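Local coordinates for protein putative fructosamine-3-kinase (Thermobifida fusca YX, PDB 3F7W) that probably acts as a kinase of the fructosamine kinase family, built on a protein-kinase-like fold, although its substrate is not established, at residues A[75-80]-A[87-92]; A[172-177]-A[255-260]; A[108-113]-A[243-248]; A[126-131]-A[263-268]. One frame throughout, in Å; residues are numbered along the deposited sequence.

Contact 1: residues A[75-80]-A[87-92]. With EDO (1,2-ethanediol), chain H.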
loop_
_atom_site.group_PDB
_atom_site.type_symbol
_atom_site.label_atom_id
_atom_site.label_comp_id
_atom_site.label_asym_id
_atom_site.label_seq_id
_atom_site.Cartn_x
_atom_site.Cartn_y
_atom_site.Cartn_z
ATOM N N PRO A 75 -0.491 12.765 3.907
ATOM C CA PRO A 75 -1.802 12.114 4.020
ATOM C C PRO A 75 -1.774 10.869 4.935
ATOM O O PRO A 75 -2.744 10.150 4.986
ATOM C CB PRO A 75 -2.094 11.692 2.569
ATOM C CG PRO A 75 -0.770 11.409 2.029
ATOM C CD PRO A 75 0.250 12.275 2.738
ATOM N N VAL A 76 -0.686 10.647 5.672
ATOM C CA VAL A 76 -0.487 9.424 6.459
ATOM C C VAL A 76 -0.954 9.670 7.891
ATOM O O VAL A 76 -0.534 10.652 8.512
ATOM C CB VAL A 76 1.031 9.042 6.485
ATOM C CG1 VAL A 76 1.259 7.738 7.256
ATOM C CG2 VAL A 76 1.569 8.930 5.066
ATOM N N PRO A 77 -1.749 8.758 8.462
ATOM C CA PRO A 77 -2.119 8.939 9.895
ATOM C C PRO A 77 -0.926 8.833 10.839
ATOM O O PRO A 77 0.007 8.041 10.605
ATOM C CB PRO A 77 -3.059 7.780 10.179
ATOM C CG PRO A 77 -3.359 7.177 8.917
ATOM C CD PRO A 77 -2.288 7.505 7.931
ATOM N N GLN A 78 -0.992 9.594 11.934
ATOM C CA GLN A 78 -0.020 9.522 13.001
ATOM C C GLN A 78 -0.292 8.295 13.883
ATOM O O GLN A 78 -1.433 7.960 14.151
ATOM C CB GLN A 78 -0.112 10.779 13.866
ATOM C CG GLN A 78 0.069 12.100 13.130
ATOM C CD GLN A 78 -0.020 13.273 14.087
ATOM O OE1 GLN A 78 -0.555 13.132 15.188
ATOM N NE2 GLN A 78 0.499 14.427 13.681
ATOM N N VAL A 79 0.769 7.669 14.331
ATOM C CA VAL A 79 0.687 6.484 15.178
ATOM C C VAL A 79 0.757 6.966 16.626
ATOM O O VAL A 79 1.641 7.739 16.966
ATOM C CB VAL A 79 1.835 5.529 14.855
ATOM C CG1 VAL A 79 1.858 4.371 15.851
ATOM C CG2 VAL A 79 1.650 5.013 13.396
ATOM N N ALA A 80 -0.198 6.532 17.443
ATOM C CA ALA A 80 -0.248 6.855 18.872
ATOM C C ALA A 80 0.574 5.846 19.681
ATOM O O ALA A 80 1.145 6.170 20.717
ATOM C CB ALA A 80 -1.692 6.857 19.360
ATOM N N LEU A 87 -1.786 -1.857 17.080
ATOM C CA LEU A 87 -1.383 -0.645 16.393
ATOM C C LEU A 87 -2.523 0.368 16.560
ATOM O O LEU A 87 -3.656 0.086 16.174
ATOM C CB LEU A 87 -1.087 -0.944 14.919
ATOM C CG LEU A 87 -0.743 0.210 13.976
ATOM C CD1 LEU A 87 0.445 1.026 14.471
ATOM C CD2 LEU A 87 -0.486 -0.299 12.527
ATOM N N ALA A 88 -2.209 1.490 17.213
ATOM C CA ALA A 88 -3.161 2.575 17.538
ATOM C C ALA A 88 -2.713 3.824 16.776
ATOM O O ALA A 88 -1.545 4.245 16.896
ATOM C CB ALA A 88 -3.169 2.879 19.023
HETATM N N MSE A 89 -3.631 4.384 15.995
HETATM C CA MSE A 89 -3.359 5.527 15.169
HETATM C C MSE A 89 -4.510 6.489 15.174
HETATM O O MSE A 89 -5.598 6.196 15.655
HETATM C CB MSE A 89 -3.070 5.086 13.730
HETATM C CG MSE A 89 -4.235 4.577 12.979
HETATM SE SE MSE A 89 -3.643 3.968 11.218
HETATM C CE MSE A 89 -2.652 2.430 11.894
ATOM N N GLU A 90 -4.260 7.644 14.574
ATOM C CA GLU A 90 -5.270 8.657 14.347
ATOM C C GLU A 90 -6.523 8.088 13.658
ATOM O O GLU A 90 -6.422 7.341 12.674
ATOM C CB GLU A 90 -4.574 9.731 13.505
ATOM C CG GLU A 90 -5.352 10.899 13.107
ATOM C CD GLU A 90 -4.489 11.892 12.308
ATOM O OE1 GLU A 90 -3.313 11.572 11.949
ATOM O OE2 GLU A 90 -5.013 12.993 12.039
ATOM N N TRP A 91 -7.700 8.410 14.191
ATOM C CA TRP A 91 -8.977 8.048 13.593
ATOM C C TRP A 91 -9.360 9.089 12.546
ATOM O O TRP A 91 -9.230 10.286 12.790
ATOM C CB TRP A 91 -10.082 7.969 14.656
ATOM C CG TRP A 91 -11.447 7.711 14.085
ATOM C CD1 TRP A 91 -12.386 8.653 13.729
ATOM C CD2 TRP A 91 -12.035 6.437 13.804
ATOM N NE1 TRP A 91 -13.500 8.030 13.221
ATOM C CE2 TRP A 91 -13.315 6.675 13.258
ATOM C CE3 TRP A 91 -11.601 5.109 13.952
ATOM C CZ2 TRP A 91 -14.160 5.642 12.861
ATOM C CZ3 TRP A 91 -12.432 4.088 13.543
ATOM C CH2 TRP A 91 -13.715 4.355 13.026
ATOM N N VAL A 92 -9.814 8.610 11.401
ATOM C CA VAL A 92 -10.241 9.459 10.296
ATOM C C VAL A 92 -11.745 9.317 10.130
ATOM O O VAL A 92 -12.252 8.217 10.002
ATOM C CB VAL A 92 -9.542 9.042 8.954
ATOM C CG1 VAL A 92 -9.950 9.997 7.824
ATOM C CG2 VAL A 92 -8.031 9.038 9.115
HETATM C C1 EDO H . -3.698 13.720 15.621
HETATM O O1 EDO H . -3.195 14.892 14.982
HETATM C C2 EDO H . -4.094 14.066 17.043
HETATM O O2 EDO H . -5.218 13.251 17.398
HETATM O O HOH W 1 -2.279 12.716 9.636
#
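The carboxylate of E90 is turned about 56° from the plane of the Q78 amide, and the two groups do not stack: E90 OE1 turns to the Q78 backbone, and an ethanediol lies near both. Q78 N arrives end-on at E90 OE1, 3.0 Å away and almost straight (173°), while the aliphatic CG of Q78 passes close to the same oxygen. With E90 CG anti to the backbone N and the chain fully extended, the acid reaches back along the 75-80 segment. A water donates to both E90 OE1 and V76 O, so this carboxylate oxygen is gripped twice. The ethanediol donates a weak bond to Q78 OE1. All this frames the start of the hairpin of strands 79-83 and 86-90, which closes one side of the five-stranded sheet of the kinase-like N-lobe. E90 N bonds to Q78 O at 2.9 Å, and A80 N to A88 O at 2.7 Å, the latter tilted from the carbonyl plane. Between these bonds, V79 and M89 form an antiparallel non-hydrogen-bonded pair, their side chains on the face that also meets L65 of helix 57-68. E90 O and V92 N both bond an unidentified molecule, probably from the crystallisation liquor, in a pattern resembling the way a kinase hinge holds adenine; M89, a selenomethionine, would then occupy the gatekeeper position. Its CG stands between the backbone N and the carbonyl carbon (chi1 71°), and the chain runs alongside P77, bringing SE to 4.0 Å from P77 CG.

Contact 2: residues A[172-177]-A[255-260]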
loop_
_atom_site.group_PDB
_atom_site.type_symbol
_atom_site.label_atom_id
_atom_site.label_comp_id
_atom_site.label_asym_id
_atom_site.label_seq_id
_atom_site.Cartn_x
_atom_site.Cartn_y
_atom_site.Cartn_z
ATOM N N GLU A 172 6.632 -14.258 -17.729
ATOM C CA GLU A 172 8.087 -14.341 -17.911
ATOM C C GLU A 172 8.573 -13.598 -19.164
ATOM O O GLU A 172 9.685 -13.088 -19.172
ATOM C CB GLU A 172 8.536 -15.802 -17.943
ATOM C CG GLU A 172 8.507 -16.432 -16.569
ATOM C CD GLU A 172 8.869 -17.901 -16.555
ATOM O OE1 GLU A 172 8.632 -18.599 -17.560
ATOM O OE2 GLU A 172 9.371 -18.362 -15.506
ATOM N N LYS A 173 7.741 -13.545 -20.208
ATOM C CA LYS A 173 8.017 -12.709 -21.391
ATOM C C LYS A 173 8.158 -11.232 -21.035
ATOM O O LYS A 173 9.057 -10.545 -21.534
ATOM C CB LYS A 173 6.917 -12.862 -22.447
ATOM C CG LYS A 173 7.041 -14.101 -23.265
ATOM C CD LYS A 173 5.961 -14.200 -24.338
ATOM C CE LYS A 173 6.330 -15.267 -25.372
ATOM N NZ LYS A 173 5.144 -16.061 -25.755
ATOM N N VAL A 174 7.283 -10.737 -20.154
ATOM C CA VAL A 174 7.364 -9.361 -19.731
ATOM C C VAL A 174 8.685 -9.120 -19.012
ATOM O O VAL A 174 9.367 -8.133 -19.286
ATOM C CB VAL A 174 6.182 -8.974 -18.799
ATOM C CG1 VAL A 174 6.333 -7.525 -18.308
ATOM C CG2 VAL A 174 4.848 -9.171 -19.526
ATOM N N LEU A 175 9.029 -10.017 -18.086
ATOM C CA LEU A 175 10.261 -9.897 -17.311
ATOM C C LEU A 175 11.494 -9.903 -18.226
ATOM O O LEU A 175 12.430 -9.118 -18.036
ATOM C CB LEU A 175 10.348 -11.012 -16.253
ATOM C CG LEU A 175 9.297 -10.925 -15.136
ATOM C CD1 LEU A 175 9.476 -12.073 -14.149
ATOM C CD2 LEU A 175 9.333 -9.551 -14.449
ATOM N N ASP A 176 11.463 -10.749 -19.243
ATOM C CA ASP A 176 12.574 -10.834 -20.189
ATOM C C ASP A 176 12.717 -9.552 -21.007
ATOM O O ASP A 176 13.811 -9.270 -21.505
ATOM C CB ASP A 176 12.401 -12.034 -21.123
ATOM C CG ASP A 176 12.617 -13.371 -20.421
ATOM O OD1 ASP A 176 13.094 -13.402 -19.258
ATOM O OD2 ASP A 176 12.306 -14.409 -21.048
ATOM N N ALA A 177 11.615 -8.800 -21.147
ATOM C CA ALA A 177 11.574 -7.550 -21.919
ATOM C C ALA A 177 11.671 -6.320 -21.020
ATOM O O ALA A 177 11.601 -5.178 -21.485
ATOM C CB ALA A 177 10.297 -7.509 -22.763
ATOM N N ILE A 255 1.371 1.930 -17.358
ATOM C CA ILE A 255 0.426 1.576 -16.292
ATOM C C ILE A 255 0.241 0.061 -16.118
ATOM O O ILE A 255 0.362 -0.426 -15.005
ATOM C CB ILE A 255 -0.912 2.340 -16.403
ATOM C CG1 ILE A 255 -0.668 3.852 -16.147
ATOM C CG2 ILE A 255 -1.956 1.750 -15.415
ATOM C CD1 ILE A 255 -1.850 4.721 -16.403
ATOM N N PRO A 256 -0.052 -0.702 -17.189
ATOM C CA PRO A 256 -0.143 -2.166 -16.976
ATOM C C PRO A 256 1.080 -2.842 -16.322
ATOM O O PRO A 256 0.914 -3.743 -15.465
ATOM C CB PRO A 256 -0.369 -2.722 -18.394
ATOM C CG PRO A 256 -0.933 -1.592 -19.168
ATOM C CD PRO A 256 -0.389 -0.322 -18.570
ATOM N N LEU A 257 2.282 -2.444 -16.736
ATOM C CA LEU A 257 3.521 -2.999 -16.185
ATOM C C LEU A 257 3.492 -2.912 -14.682
ATOM O O LEU A 257 3.757 -3.891 -13.982
ATOM C CB LEU A 257 4.742 -2.249 -16.734
ATOM C CG LEU A 257 6.115 -2.635 -16.170
ATOM C CD1 LEU A 257 6.468 -4.059 -16.517
ATOM C CD2 LEU A 257 7.182 -1.643 -16.671
ATOM N N HIS A 258 3.139 -1.727 -14.190
ATOM C CA HIS A 258 3.103 -1.462 -12.750
ATOM C C HIS A 258 1.944 -2.095 -11.989
ATOM O O HIS A 258 1.955 -2.092 -10.754
ATOM C CB HIS A 258 3.127 0.036 -12.488
ATOM C CG HIS A 258 4.442 0.664 -12.813
ATOM N ND1 HIS A 258 5.558 0.481 -12.030
ATOM C CD2 HIS A 258 4.829 1.448 -13.846
ATOM C CE1 HIS A 258 6.577 1.125 -12.563
ATOM N NE2 HIS A 258 6.164 1.718 -13.669
ATOM N N GLN A 259 0.957 -2.606 -12.726
ATOM C CA GLN A 259 -0.177 -3.301 -12.161
ATOM C C GLN A 259 0.054 -4.806 -12.015
ATOM O O GLN A 259 -0.751 -5.499 -11.393
ATOM C CB GLN A 259 -1.425 -3.043 -13.026
ATOM C CG GLN A 259 -1.904 -1.593 -12.941
ATOM C CD GLN A 259 -3.068 -1.240 -13.847
ATOM O OE1 GLN A 259 -3.308 -1.900 -14.861
ATOM N NE2 GLN A 259 -3.764 -0.148 -13.518
ATOM N N LEU A 260 1.149 -5.313 -12.561
ATOM C CA LEU A 260 1.401 -6.751 -12.511
ATOM C C LEU A 260 1.628 -7.254 -11.089
ATOM O O LEU A 260 1.092 -8.295 -10.708
ATOM C CB LEU A 260 2.560 -7.140 -13.437
ATOM C CG LEU A 260 2.282 -6.920 -14.936
ATOM C CD1 LEU A 260 3.528 -7.277 -15.764
ATOM C CD2 LEU A 260 1.059 -7.695 -15.433
#
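V174 and L260 reach toward each other tip to tip, V174 CG1 meeting L260 CD1 at 3.8 Å. L257 comes to the same valine at a slant, its CD1 lying 3.9 Å from V174 CG1. One methyl of the helix 165-176 therefore touches two leucine methyls of the helix 251-270. V174 CG1 is anti to the backbone N (chi1 177°), which points it at both methyls. L260 points at V174; L257 leaves its helix to one side, and its chain (chi1 175°) brings CD1 round. The backbones stay well apart, with 8.2 Å between V174 CA and L257 CA. This is a helix-helix contact of the alpha-helical C-lobe, and it falls where the longer helix is kinked near P256. There, L257 O takes a hydrogen bond from Y145 OH of helix 141-159 in addition to the backbone bond from L260 N. L286 and L181 pack against V174 as well, drawing helices 275-286 and 178-181 into the same apolar cluster. No polar atom joins the two segments. The pairing consequently rests on dispersion and on the exclusion of water from buried methyls, forces that favour close fit but impose little of the directional precision of a hydrogen bond.

Contact 3: residues A[108-113]-A[243-248]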
loop_
_atom_site.group_PDB
_atom_site.type_symbol
_atom_site.label_atom_id
_atom_site.label_comp_id
_atom_site.label_asym_id
_atom_site.label_seq_id
_atom_site.Cartn_x
_atom_site.Cartn_y
_atom_site.Cartn_z
ATOM N N GLN A 108 -0.451 16.210 -2.167
ATOM C CA GLN A 108 -0.046 15.437 -1.011
ATOM C C GLN A 108 0.765 14.219 -1.415
ATOM O O GLN A 108 1.803 13.921 -0.812
ATOM C CB GLN A 108 -1.258 14.971 -0.194
ATOM C CG GLN A 108 -2.071 16.050 0.523
ATOM C CD GLN A 108 -3.234 15.460 1.271
ATOM O OE1 GLN A 108 -4.284 15.107 0.671
ATOM N NE2 GLN A 108 -3.040 15.246 2.585
ATOM N N LEU A 109 0.269 13.487 -2.402
ATOM C CA LEU A 109 0.961 12.288 -2.876
ATOM C C LEU A 109 2.310 12.585 -3.518
ATOM O O LEU A 109 3.264 11.834 -3.335
ATOM C CB LEU A 109 0.087 11.531 -3.899
ATOM C CG LEU A 109 -1.057 10.627 -3.443
ATOM C CD1 LEU A 109 -1.732 10.038 -4.730
ATOM C CD2 LEU A 109 -0.585 9.519 -2.498
ATOM N N ALA A 110 2.380 13.644 -4.324
ATOM C CA ALA A 110 3.636 14.062 -4.915
ATOM C C ALA A 110 4.694 14.344 -3.835
ATOM O O ALA A 110 5.829 13.914 -3.965
ATOM C CB ALA A 110 3.428 15.319 -5.837
ATOM N N ALA A 111 4.333 15.078 -2.787
ATOM C CA ALA A 111 5.298 15.420 -1.731
ATOM C C ALA A 111 5.736 14.153 -0.972
ATOM O O ALA A 111 6.898 14.002 -0.613
ATOM C CB ALA A 111 4.705 16.443 -0.767
HETATM N N MSE A 112 4.780 13.252 -0.765
HETATM C CA MSE A 112 5.022 11.976 -0.100
HETATM C C MSE A 112 6.059 11.187 -0.906
HETATM O O MSE A 112 7.084 10.788 -0.355
HETATM C CB MSE A 112 3.741 11.133 0.030
HETATM C CG MSE A 112 3.952 9.779 0.696
HETATM SE SE MSE A 112 2.281 8.816 0.818
HETATM C CE MSE A 112 2.421 8.040 -0.971
ATOM N N HIS A 113 5.800 10.990 -2.191
ATOM C CA HIS A 113 6.729 10.254 -3.057
ATOM C C HIS A 113 8.129 10.886 -3.120
ATOM O O HIS A 113 9.147 10.188 -3.034
ATOM C CB HIS A 113 6.185 10.167 -4.470
ATOM C CG HIS A 113 5.031 9.227 -4.623
ATOM N ND1 HIS A 113 4.217 9.235 -5.729
ATOM C CD2 HIS A 113 4.578 8.229 -3.826
ATOM C CE1 HIS A 113 3.322 8.272 -5.619
ATOM N NE2 HIS A 113 3.492 7.671 -4.452
ATOM N N GLU A 243 1.365 18.372 -11.922
ATOM C CA GLU A 243 1.723 19.791 -11.883
ATOM C C GLU A 243 3.003 19.975 -11.119
ATOM O O GLU A 243 3.824 20.797 -11.496
ATOM C CB GLU A 243 0.685 20.627 -11.156
ATOM C CG GLU A 243 -0.558 20.937 -11.928
ATOM C CD GLU A 243 -1.646 21.547 -11.044
ATOM O OE1 GLU A 243 -1.432 21.775 -9.806
ATOM O OE2 GLU A 243 -2.722 21.789 -11.609
ATOM N N VAL A 244 3.154 19.213 -10.038
ATOM C CA VAL A 244 4.215 19.429 -9.068
ATOM C C VAL A 244 5.373 18.427 -9.180
ATOM O O VAL A 244 6.495 18.755 -8.820
ATOM C CB VAL A 244 3.665 19.446 -7.613
ATOM C CG1 VAL A 244 2.591 20.538 -7.448
ATOM C CG2 VAL A 244 3.108 18.133 -7.241
ATOM N N ALA A 245 5.087 17.203 -9.626
ATOM C CA ALA A 245 6.113 16.182 -9.830
ATOM C C ALA A 245 5.799 15.406 -11.102
ATOM O O ALA A 245 5.499 14.226 -11.032
ATOM C CB ALA A 245 6.196 15.234 -8.625
ATOM N N PRO A 246 5.876 16.074 -12.273
ATOM C CA PRO A 246 5.466 15.431 -13.519
ATOM C C PRO A 246 6.084 14.053 -13.711
ATOM O O PRO A 246 7.294 13.885 -13.555
ATOM C CB PRO A 246 5.966 16.401 -14.610
ATOM C CG PRO A 246 6.881 17.370 -13.892
ATOM C CD PRO A 246 6.340 17.449 -12.516
ATOM N N LEU A 247 5.249 13.087 -14.061
ATOM C CA LEU A 247 5.716 11.754 -14.345
ATOM C C LEU A 247 6.592 11.778 -15.632
ATOM O O LEU A 247 6.441 12.651 -16.494
ATOM C CB LEU A 247 4.522 10.794 -14.464
ATOM C CG LEU A 247 3.762 10.454 -13.169
ATOM C CD1 LEU A 247 2.481 9.743 -13.504
ATOM C CD2 LEU A 247 4.599 9.590 -12.233
ATOM N N ALA A 248 7.509 10.824 -15.738
ATOM C CA ALA A 248 8.349 10.657 -16.916
ATOM C C ALA A 248 7.492 10.363 -18.136
ATOM O O ALA A 248 6.409 9.761 -18.029
ATOM C CB ALA A 248 9.354 9.532 -16.697
#
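Apolar contact is all that joins the two segments directly, and it centres on A110, whose CB lies 3.9 Å from A245 CB. V244 lies against the same methyl through CG2, but that separation is modelled too short to be trusted in detail. The small alanines let the chains come close, with A110 CA and A245 CA 5.9 Å apart. The contact belongs to the alpha-helical C-lobe of the kinase-like fold: helix 99-114 presents its side to the C-terminal end of helix 234-244, and A245 is where the chain abandons helical geometry (phi -141°, psi 66°). Hydrogen bonds from outside the contact secure this exit, the guanidinium of R219 bonding both successive carbonyls, A245 O through NH1 and P246 O through NH2. E243 OE1 bonds H107 NE2, a polar link between the two helices. The aromatic rings form a further set, in which H113 has both ring nitrogens engaged, ND1 with Y241 OH and NE2 with D222 OD2, fixing the rotation of the imidazole, while the H113 and Y241 rings meet at a steep angle of about 70°. Within helix 99-114 itself, L109 O sits 3.4 Å above one face of the H113 ring, offset toward its rim.

Contact 4: residues A[126-131]-A[263-268]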
loop_
_atom_site.group_PDB
_atom_site.type_symbol
_atom_site.label_atom_id
_atom_site.label_comp_id
_atom_site.label_asym_id
_atom_site.label_seq_id
_atom_site.Cartn_x
_atom_site.Cartn_y
_atom_site.Cartn_z
ATOM N N GLY A 126 9.014 -6.880 4.968
ATOM C CA GLY A 126 7.731 -6.429 4.477
ATOM C C GLY A 126 6.615 -7.440 4.429
ATOM O O GLY A 126 6.842 -8.662 4.466
ATOM N N TYR A 127 5.401 -6.909 4.359
ATOM C CA TYR A 127 4.190 -7.676 4.131
ATOM C C TYR A 127 3.292 -6.951 3.147
ATOM O O TYR A 127 3.223 -5.695 3.109
ATOM C CB TYR A 127 3.395 -7.905 5.433
ATOM C CG TYR A 127 4.020 -8.943 6.330
ATOM C CD1 TYR A 127 3.710 -10.295 6.159
ATOM C CD2 TYR A 127 4.983 -8.598 7.273
ATOM C CE1 TYR A 127 4.305 -11.277 6.949
ATOM C CE2 TYR A 127 5.564 -9.571 8.078
ATOM C CZ TYR A 127 5.234 -10.907 7.904
ATOM O OH TYR A 127 5.822 -11.887 8.698
ATOM N N ILE A 128 2.528 -7.764 2.428
ATOM C CA ILE A 128 1.449 -7.276 1.587
ATOM C C ILE A 128 0.261 -8.161 1.986
ATOM O O ILE A 128 0.242 -9.365 1.732
ATOM C CB ILE A 128 1.865 -7.299 0.096
ATOM C CG1 ILE A 128 0.798 -6.605 -0.777
ATOM C CG2 ILE A 128 2.181 -8.759 -0.407
ATOM C CD1 ILE A 128 0.736 -5.034 -0.582
ATOM N N GLY A 129 -0.684 -7.558 2.704
ATOM C CA GLY A 129 -1.630 -8.296 3.537
ATOM C C GLY A 129 -0.877 -9.238 4.470
ATOM O O GLY A 129 0.083 -8.814 5.109
ATOM N N PRO A 130 -1.280 -10.515 4.520
ATOM C CA PRO A 130 -0.567 -11.519 5.308
ATOM C C PRO A 130 0.618 -12.162 4.583
ATOM O O PRO A 130 1.286 -13.025 5.165
ATOM C CB PRO A 130 -1.654 -12.578 5.561
ATOM C CG PRO A 130 -2.478 -12.568 4.314
ATOM C CD PRO A 130 -2.449 -11.096 3.812
ATOM N N LEU A 131 0.886 -11.791 3.327
ATOM C CA LEU A 131 1.967 -12.435 2.587
ATOM C C LEU A 131 3.273 -11.709 2.821
ATOM O O LEU A 131 3.288 -10.458 2.785
ATOM C CB LEU A 131 1.712 -12.453 1.066
ATOM C CG LEU A 131 0.576 -13.321 0.553
ATOM C CD1 LEU A 131 0.398 -13.097 -0.990
ATOM C CD2 LEU A 131 0.842 -14.762 0.909
ATOM N N LEU A 263 -1.687 -7.340 -9.131
ATOM C CA LEU A 263 -2.556 -8.375 -9.681
ATOM C C LEU A 263 -2.136 -9.807 -9.299
ATOM O O LEU A 263 -3.000 -10.672 -9.024
ATOM C CB LEU A 263 -2.720 -8.232 -11.208
ATOM C CG LEU A 263 -3.648 -7.060 -11.589
ATOM C CD1 LEU A 263 -3.508 -6.742 -13.094
ATOM C CD2 LEU A 263 -5.156 -7.319 -11.167
ATOM N N LEU A 264 -0.833 -10.060 -9.291
ATOM C CA LEU A 264 -0.313 -11.339 -8.817
ATOM C C LEU A 264 -0.584 -11.586 -7.326
ATOM O O LEU A 264 -0.912 -12.710 -6.925
ATOM C CB LEU A 264 1.181 -11.452 -9.109
ATOM C CG LEU A 264 1.502 -11.682 -10.589
ATOM C CD1 LEU A 264 2.981 -11.347 -10.843
ATOM C CD2 LEU A 264 1.180 -13.140 -11.035
ATOM N N VAL A 265 -0.467 -10.540 -6.522
ATOM C CA VAL A 265 -0.839 -10.644 -5.114
ATOM C C VAL A 265 -2.318 -10.999 -4.980
ATOM O O VAL A 265 -2.671 -11.846 -4.171
ATOM C CB VAL A 265 -0.488 -9.352 -4.340
ATOM C CG1 VAL A 265 -1.052 -9.398 -2.891
ATOM C CG2 VAL A 265 1.025 -9.186 -4.317
ATOM N N HIS A 266 -3.175 -10.389 -5.794
ATOM C CA HIS A 266 -4.622 -10.651 -5.697
ATOM C C HIS A 266 -4.946 -12.104 -6.071
ATOM O O HIS A 266 -5.762 -12.770 -5.414
ATOM C CB HIS A 266 -5.420 -9.653 -6.527
ATOM C CG HIS A 266 -5.149 -8.234 -6.148
ATOM N ND1 HIS A 266 -4.829 -7.861 -4.854
ATOM C CD2 HIS A 266 -5.122 -7.098 -6.886
ATOM C CE1 HIS A 266 -4.590 -6.562 -4.822
ATOM N NE2 HIS A 266 -4.784 -6.070 -6.034
ATOM N N VAL A 267 -4.284 -12.597 -7.111
ATOM C CA VAL A 267 -4.484 -13.973 -7.541
ATOM C C VAL A 267 -4.015 -14.894 -6.411
ATOM O O VAL A 267 -4.693 -15.866 -6.070
ATOM C CB VAL A 267 -3.785 -14.281 -8.872
ATOM C CG1 VAL A 267 -3.865 -15.810 -9.185
ATOM C CG2 VAL A 267 -4.480 -13.523 -9.996
ATOM N N CYS A 268 -2.904 -14.540 -5.769
ATOM C CA CYS A 268 -2.440 -15.324 -4.606
ATOM C C CYS A 268 -3.424 -15.363 -3.458
ATOM O O CYS A 268 -3.696 -16.424 -2.927
ATOM C CB CYS A 268 -1.101 -14.816 -4.094
ATOM S SG CYS A 268 0.277 -15.274 -5.169
#
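I128 lies against V265 at a slant, with I128 CG1 4.0 Å from V265 CG1. I128 CG2 joins in, resting on both valine methyls and lying 4.1 Å from V265 CG2. L131 completes the first shell: its CD1 lies 3.9 Å from C268 CB and more loosely against V265 CG1. The motif is a tight beta hairpin, strands 126-128 and 131-133, laid against helix 251-270 in the C-lobe. V265 and C268, three positions apart, face the hairpin together. I128 CG1 is anti to the backbone N (chi1 -172°), which carries that branch toward the helix. Farther out, Y153 of helix 141-159 packs on I128 and R156 of the same helix on L131, with A213 adding another neighbour to I128. What sets the two hairpin residues side by side is the type II' turn from I128 to L131. G129 occupies its second position with the positive phi of 52° that glycine readily adopts, and P130 follows. The turn is closed by a reciprocal pair of backbone hydrogen bonds, L131 N to I128 O at 3.0 Å and I128 N to L131 O at 2.8 Å.

In the fold
The four contacts illustrate how chemistry follows place in the fold. Contact 1, partly buried, lies in the N-lobe sheet and is the one whose segments hydrogen-bond each other. The others meet through hydrocarbon groups in the helical lobe: contacts 2 and 4 are fully buried, contact 3 largely so, with V244 at the surface. Contacts 2 and 4 draw on successive parts of helix 251-270, their centres about 17 Å apart, one facing another helix and the other a hairpin. Contact 3 uses the end of the preceding helix, 234-244, and the chain leaving it; its small alanines permit the closest backbones of these three. It also touches contact 1, where P75 CA lies 3.7 Å from Q108 NE2.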